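Local coordinates for protein giardin subunit alpha-1 (Giardia intestinalis, PDB 4EVF) that binds calcium and phospholipids such as phosphatidylserine, and is involved in attachment of the parasite to the intestinal mucosa and in cytoskeletal remodelling, at residues Q22-A27 with L288-R293; G243-M248 with C279-M284. All coordinates share one frame; numbering follows the deposited sequence.

Contact 1: Q22-A27 with L288-R293; sequences QIAFIA and LRTLWR
Thr290 hands its hydroxyl back to its own helix and turns its methyl to Phe25: OG1 is hydrogen-bonded to the carbonyl oxygen of Pro286, with a weak second bond from Lys295 NZ. The contact is a helix-helix packing of the annexin fold, joining the predicted first and fourth repeats through segments whose axes run almost parallel, 14° apart and 8.3 Å at closest approach. With chi1 at -57°, the threonine places OG1 beside its backbone N and sends CG2 out to the backbone of the neighbouring helix, where it lies 3.3 Å from Phe25 CA. The same methyl is 3.7 Å from Phe25 CB. It also sits at the edge of the phenyl ring, near its plane, and the two side chains cross at about a right angle. The next residue, Leu291, fills the other part of the interface: its CG is 4.2 Å from Ala24 CB, and CD2 is 4.1 Å from Ala27 CB. The small side chains of Ala24 and Ala27 are consistent with the close approach of the helices, and no hydrogen bond joins the two segments. Leu66 and Leu70 of helix 62-70 also pack against Leu291. Arg293, with positive phi, forms a Schellman motif, and its NH2 is hydrogen-bonded to Ser28 O. The leucine methyl CD2 itself comes to 3.3 Å from the carbonyl oxygen of Ala24.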
loop_
_atom_site.group_PDB
_atom_site.type_symbol
_atom_site.label_atom_id
_atom_site.label_comp_id
_atom_site.label_asym_id
_atom_site.label_seq_id
_atom_site.Cartn_x
_atom_site.Cartn_y
_atom_site.Cartn_z
ATOM N N GLN A 22 -13.640 -18.062 -5.732
ATOM C CA GLN A 22 -14.912 -17.411 -6.040
ATOM C C GLN A 22 -15.168 -16.190 -5.147
ATOM O O GLN A 22 -15.690 -15.170 -5.609
ATOM C CB GLN A 22 -16.076 -18.402 -5.955
ATOM C CG GLN A 22 -17.433 -17.793 -6.273
ATOM C CD GLN A 22 -17.502 -17.170 -7.660
ATOM O OE1 GLN A 22 -16.594 -17.332 -8.479
ATOM N NE2 GLN A 22 -18.587 -16.447 -7.930
ATOM N N ILE A 23 -14.809 -16.283 -3.873
ATOM C CA ILE A 23 -14.922 -15.120 -2.997
ATOM C C ILE A 23 -13.963 -14.032 -3.469
ATOM O O ILE A 23 -14.325 -12.856 -3.544
ATOM C CB ILE A 23 -14.648 -15.481 -1.529
ATOM C CG1 ILE A 23 -15.684 -16.493 -1.033
ATOM C CG2 ILE A 23 -14.589 -14.225 -0.657
ATOM C CD1 ILE A 23 -15.284 -17.181 0.253
ATOM N N ALA A 24 -12.739 -14.434 -3.801
ATOM C CA ALA A 24 -11.756 -13.511 -4.339
ATOM C C ALA A 24 -12.262 -12.885 -5.630
ATOM O O ALA A 24 -12.090 -11.687 -5.853
ATOM C CB ALA A 24 -10.401 -14.227 -4.568
ATOM N N PHE A 25 -12.906 -13.684 -6.473
ATOM C CA PHE A 25 -13.360 -13.160 -7.755
ATOM C C PHE A 25 -14.438 -12.091 -7.579
ATOM O O PHE A 25 -14.414 -11.050 -8.249
ATOM C CB PHE A 25 -13.878 -14.261 -8.683
ATOM C CG PHE A 25 -14.449 -13.722 -9.965
ATOM C CD1 PHE A 25 -13.617 -13.173 -10.924
ATOM C CD2 PHE A 25 -15.818 -13.725 -10.193
ATOM C CE1 PHE A 25 -14.135 -12.650 -12.096
ATOM C CE2 PHE A 25 -16.342 -13.210 -11.361
ATOM C CZ PHE A 25 -15.501 -12.670 -12.315
ATOM N N ILE A 26 -15.391 -12.368 -6.695
ATOM C CA ILE A 26 -16.449 -11.405 -6.401
ATOM C C ILE A 26 -15.852 -10.146 -5.792
ATOM O O ILE A 26 -16.213 -9.033 -6.164
ATOM C CB ILE A 26 -17.506 -11.983 -5.446
ATOM C CG1 ILE A 26 -18.251 -13.143 -6.117
ATOM C CG2 ILE A 26 -18.482 -10.897 -5.035
ATOM C CD1 ILE A 26 -18.937 -14.077 -5.149
ATOM N N ALA A 27 -14.927 -10.315 -4.853
ATOM C CA ALA A 27 -14.302 -9.157 -4.235
ATOM C C ALA A 27 -13.585 -8.319 -5.289
ATOM O O ALA A 27 -13.574 -7.092 -5.207
ATOM C CB ALA A 27 -13.346 -9.583 -3.133
ATOM N N LEU A 288 -4.486 -14.327 -5.353
ATOM C CA LEU A 288 -3.835 -13.068 -5.708
ATOM C C LEU A 288 -4.032 -12.699 -7.182
ATOM O O LEU A 288 -4.385 -11.555 -7.497
ATOM C CB LEU A 288 -2.341 -13.079 -5.335
ATOM C CG LEU A 288 -1.942 -13.155 -3.858
ATOM C CD1 LEU A 288 -0.401 -13.168 -3.712
ATOM C CD2 LEU A 288 -2.566 -12.015 -3.031
ATOM N N ARG A 289 -3.833 -13.658 -8.074
ATOM C CA ARG A 289 -4.015 -13.412 -9.487
ATOM C C ARG A 289 -5.459 -12.969 -9.809
ATOM O O ARG A 289 -5.664 -12.177 -10.652
ATOM C CB ARG A 289 -3.601 -14.588 -10.375
ATOM C CG ARG A 289 -2.110 -14.844 -10.500
ATOM C CD ARG A 289 -1.813 -16.066 -11.344
ATOM N NE ARG A 289 -1.748 -15.684 -12.724
ATOM C CZ ARG A 289 -1.360 -16.452 -13.721
ATOM N NH1 ARG A 289 -0.961 -17.666 -13.513
ATOM N NH2 ARG A 289 -1.342 -15.974 -14.929
ATOM N N THR A 290 -6.434 -13.500 -9.123
ATOM C CA THR A 290 -7.819 -13.065 -9.301
ATOM C C THR A 290 -7.968 -11.590 -8.899
ATOM O O THR A 290 -8.464 -10.760 -9.673
ATOM C CB THR A 290 -8.791 -13.922 -8.474
ATOM O OG1 THR A 290 -8.638 -15.303 -8.825
ATOM C CG2 THR A 290 -10.232 -13.497 -8.733
ATOM N N LEU A 291 -7.522 -11.271 -7.690
ATOM C CA LEU A 291 -7.672 -9.922 -7.145
ATOM C C LEU A 291 -6.926 -8.863 -7.948
ATOM O O LEU A 291 -7.405 -7.734 -8.063
ATOM C CB LEU A 291 -7.272 -9.871 -5.668
ATOM C CG LEU A 291 -8.117 -10.726 -4.714
ATOM C CD1 LEU A 291 -7.415 -10.946 -3.377
ATOM C CD2 LEU A 291 -9.503 -10.093 -4.506
ATOM N N TRP A 292 -5.769 -9.226 -8.509
ATOM C CA TRP A 292 -4.945 -8.275 -9.252
ATOM C C TRP A 292 -5.260 -8.278 -10.745
ATOM O O TRP A 292 -4.696 -7.504 -11.509
ATOM C CB TRP A 292 -3.452 -8.501 -8.986
ATOM C CG TRP A 292 -3.057 -8.037 -7.631
ATOM C CD1 TRP A 292 -2.867 -8.807 -6.517
ATOM C CD2 TRP A 292 -2.850 -6.679 -7.223
ATOM N NE1 TRP A 292 -2.537 -8.009 -5.447
ATOM C CE2 TRP A 292 -2.509 -6.701 -5.856
ATOM C CE3 TRP A 292 -2.895 -5.447 -7.891
ATOM C CZ2 TRP A 292 -2.230 -5.541 -5.138
ATOM C CZ3 TRP A 292 -2.614 -4.292 -7.174
ATOM C CH2 TRP A 292 -2.289 -4.349 -5.811
ATOM N N ARG A 293 -6.199 -9.133 -11.133
ATOM C CA ARG A 293 -6.685 -9.225 -12.506
ATOM C C ARG A 293 -5.587 -9.612 -13.488
ATOM O O ARG A 293 -5.438 -9.008 -14.549
ATOM C CB ARG A 293 -7.386 -7.932 -12.942
ATOM C CG ARG A 293 -8.721 -7.728 -12.261
ATOM C CD ARG A 293 -9.479 -6.534 -12.841
ATOM N NE ARG A 293 -10.607 -6.180 -11.989
ATOM C CZ ARG A 293 -11.312 -5.059 -12.110
ATOM N NH1 ARG A 293 -11.006 -4.174 -13.052
ATOM N NH2 ARG A 293 -12.322 -4.815 -11.284
#

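Contact 2: G243-M248 with C279-M284; sequences GDEKRM and CFDKRM
Gly243 and Cys279 bring their backbones together, with CA atoms 4.7 Å apart, where the turn before helix 245-255 meets the loop between helices 272-279 and 284-292. Gly243 has a positive phi (66°), and its CA, carrying no side chain, gives a CA-H...O contact of 3.4 Å to Cys279 O. That CA also lies over one face of the Phe280 ring, 3.6 Å from the centroid and 19° off the ring normal, a CH-pi contact. Asp244 O lies in the plane of the ring at its edge, while Met248 CG approaches obliquely to 3.3 Å from Phe280 CZ; the aromatic side chain is thus wedged between the turn and the first turn of the helix. Each segment carries an aspartate cap: Asp244 OD1 accepts from Arg247 N from above the carboxylate plane, and Asp281 OD1 takes Met284 N almost along its C-O axis at 2.9 Å, with a weak second bond from Arg283 N. Glu245 extends from the helix toward the loop, where its OE2 lies 3.4 Å from Met284 CB and, because the methionine chain is bent, 3.6 Å from Met284 CE. A water joins the segments, donating to Glu245 OE2 and accepting from Asp281 N. The contact thus lies within the predicted fourth annexin repeat. With Glu245 OE2 only 3.8 Å from Asp281 OD2, the proximity may raise the proton affinity of both carboxylates, probably offset in part by the N-H groups on Asp281 OD1 and by the water donating to Glu245 OE2.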
loop_
_atom_site.group_PDB
_atom_site.type_symbol
_atom_site.label_atom_id
_atom_site.label_comp_id
_atom_site.label_asym_id
_atom_site.label_seq_id
_atom_site.Cartn_x
_atom_site.Cartn_y
_atom_site.Cartn_z
ATOM N N GLY A 243 7.841 -15.140 -1.928
ATOM C CA GLY A 243 6.394 -15.127 -1.791
ATOM C C GLY A 243 5.940 -14.660 -0.422
ATOM O O GLY A 243 5.369 -15.427 0.352
ATOM N N ASP A 244 6.209 -13.395 -0.123
ATOM C CA ASP A 244 5.832 -12.786 1.143
ATOM C C ASP A 244 4.314 -12.682 1.239
ATOM O O ASP A 244 3.720 -11.735 0.706
ATOM C CB ASP A 244 6.439 -11.379 1.228
ATOM C CG ASP A 244 6.233 -10.733 2.579
ATOM O OD1 ASP A 244 5.306 -11.130 3.327
ATOM O OD2 ASP A 244 7.009 -9.814 2.900
ATOM N N GLU A 245 3.694 -13.644 1.916
ATOM C CA GLU A 245 2.240 -13.640 2.084
ATOM C C GLU A 245 1.744 -12.453 2.907
ATOM O O GLU A 245 0.695 -11.877 2.606
ATOM C CB GLU A 245 1.757 -14.949 2.710
ATOM C CG GLU A 245 1.885 -16.144 1.777
ATOM C CD GLU A 245 0.994 -17.314 2.200
ATOM O OE1 GLU A 245 0.715 -17.454 3.413
ATOM O OE2 GLU A 245 0.569 -18.080 1.311
ATOM N N LYS A 246 2.494 -12.083 3.938
ATOM C CA LYS A 246 2.039 -11.008 4.825
ATOM C C LYS A 246 1.944 -9.658 4.105
ATOM O O LYS A 246 0.953 -8.948 4.267
ATOM C CB LYS A 246 2.899 -10.919 6.088
ATOM C CG LYS A 246 2.902 -12.206 6.902
ATOM C CD LYS A 246 2.902 -11.924 8.391
ATOM C CE LYS A 246 4.129 -11.139 8.810
ATOM N NZ LYS A 246 3.853 -10.258 9.991
ATOM N N ARG A 247 2.956 -9.331 3.301
ATOM C CA ARG A 247 2.918 -8.129 2.461
ATOM C C ARG A 247 1.801 -8.171 1.429
ATOM O O ARG A 247 1.132 -7.165 1.189
ATOM C CB ARG A 247 4.242 -7.924 1.725
ATOM C CG ARG A 247 4.164 -6.873 0.615
ATOM C CD ARG A 247 5.042 -5.665 0.935
ATOM N NE ARG A 247 6.427 -5.974 0.666
ATOM C CZ ARG A 247 7.475 -5.260 1.066
ATOM N NH1 ARG A 247 7.339 -4.155 1.796
ATOM N NH2 ARG A 247 8.676 -5.679 0.727
ATOM N N MET A 248 1.608 -9.316 0.791
ATOM C CA MET A 248 0.576 -9.390 -0.229
ATOM C C MET A 248 -0.795 -9.192 0.399
ATOM O O MET A 248 -1.674 -8.577 -0.209
ATOM C CB MET A 248 0.654 -10.690 -1.038
ATOM C CG MET A 248 1.764 -10.666 -2.097
ATOM S SD MET A 248 1.774 -9.191 -3.147
ATOM C CE MET A 248 0.364 -9.562 -4.202
ATOM N N CYS A 279 5.991 -17.694 -7.290
ATOM C CA CYS A 279 6.471 -17.352 -5.957
ATOM C C CYS A 279 5.524 -17.706 -4.817
ATOM O O CYS A 279 5.957 -17.864 -3.677
ATOM C CB CYS A 279 6.851 -15.866 -5.919
ATOM S SG CYS A 279 8.119 -15.482 -7.165
ATOM N N PHE A 280 4.239 -17.849 -5.133
ATOM C CA PHE A 280 3.223 -18.172 -4.131
ATOM C C PHE A 280 2.645 -19.586 -4.295
ATOM O O PHE A 280 2.631 -20.128 -5.395
ATOM C CB PHE A 280 2.123 -17.097 -4.150
ATOM C CG PHE A 280 2.607 -15.764 -3.670
ATOM C CD1 PHE A 280 2.489 -15.413 -2.334
ATOM C CD2 PHE A 280 3.231 -14.888 -4.537
ATOM C CE1 PHE A 280 2.967 -14.201 -1.875
ATOM C CE2 PHE A 280 3.714 -13.670 -4.085
ATOM C CZ PHE A 280 3.584 -13.330 -2.753
ATOM N N ASP A 281 2.178 -20.179 -3.197
ATOM C CA ASP A 281 1.714 -21.570 -3.223
ATOM C C ASP A 281 0.379 -21.775 -3.930
ATOM O O ASP A 281 -0.264 -20.819 -4.382
ATOM C CB ASP A 281 1.701 -22.213 -1.823
ATOM C CG ASP A 281 0.542 -21.730 -0.946
ATOM O OD1 ASP A 281 -0.530 -21.377 -1.482
ATOM O OD2 ASP A 281 0.710 -21.706 0.295
ATOM N N LYS A 282 -0.019 -23.044 -4.012
ATOM C CA LYS A 282 -1.177 -23.478 -4.787
ATOM C C LYS A 282 -2.476 -22.786 -4.381
ATOM O O LYS A 282 -3.333 -22.533 -5.225
ATOM C CB LYS A 282 -1.351 -24.992 -4.646
ATOM C CG LYS A 282 -1.696 -25.677 -5.943
ATOM C CD LYS A 282 -1.561 -27.185 -5.827
ATOM C CE LYS A 282 -2.648 -27.787 -4.963
ATOM N NZ LYS A 282 -2.486 -29.268 -4.894
ATOM N N ARG A 283 -2.619 -22.523 -3.087
ATOM C CA ARG A 283 -3.812 -21.876 -2.532
ATOM C C ARG A 283 -3.781 -20.354 -2.733
ATOM O O ARG A 283 -4.697 -19.775 -3.320
ATOM C CB ARG A 283 -3.947 -22.228 -1.043
ATOM C CG ARG A 283 -5.200 -21.688 -0.362
ATOM C CD ARG A 283 -5.154 -21.955 1.133
ATOM N NE ARG A 283 -6.320 -21.430 1.845
ATOM C CZ ARG A 283 -6.363 -21.258 3.163
ATOM N NH1 ARG A 283 -5.306 -21.558 3.904
ATOM N NH2 ARG A 283 -7.456 -20.779 3.742
ATOM N N MET A 284 -2.718 -19.714 -2.259
ATOM C CA MET A 284 -2.623 -18.254 -2.283
ATOM C C MET A 284 -2.560 -17.662 -3.684
ATOM O O MET A 284 -3.183 -16.633 -3.960
ATOM C CB MET A 284 -1.394 -17.789 -1.497
ATOM C CG MET A 284 -1.119 -16.296 -1.614
ATOM S SD MET A 284 -2.412 -15.290 -0.818
ATOM C CE MET A 284 -2.136 -15.711 0.899
HETATM O O HOH W 1 1.985 -18.677 -0.966
#

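In the fold
After helix 4-16 the chain forms helix 20-28, then runs through some 260 largely helical residues before helix 284-292 returns beside it; contact 1 closes this long loop and joins the predicted first and fourth repeats. Contact 2 is nested inside it, closing a short loop of 30 residues within the predicted fourth repeat, just before the chain enters helix 284-292. The centres of the contacts are 14 Å apart, and the two touch: Leu288 packs on both Met248 and Phe280, and Trp292 on Met248. Helix 62-70 borders both contacts, while Arg283 forms a salt bridge with Glu20, a further tie to the predicted first repeat.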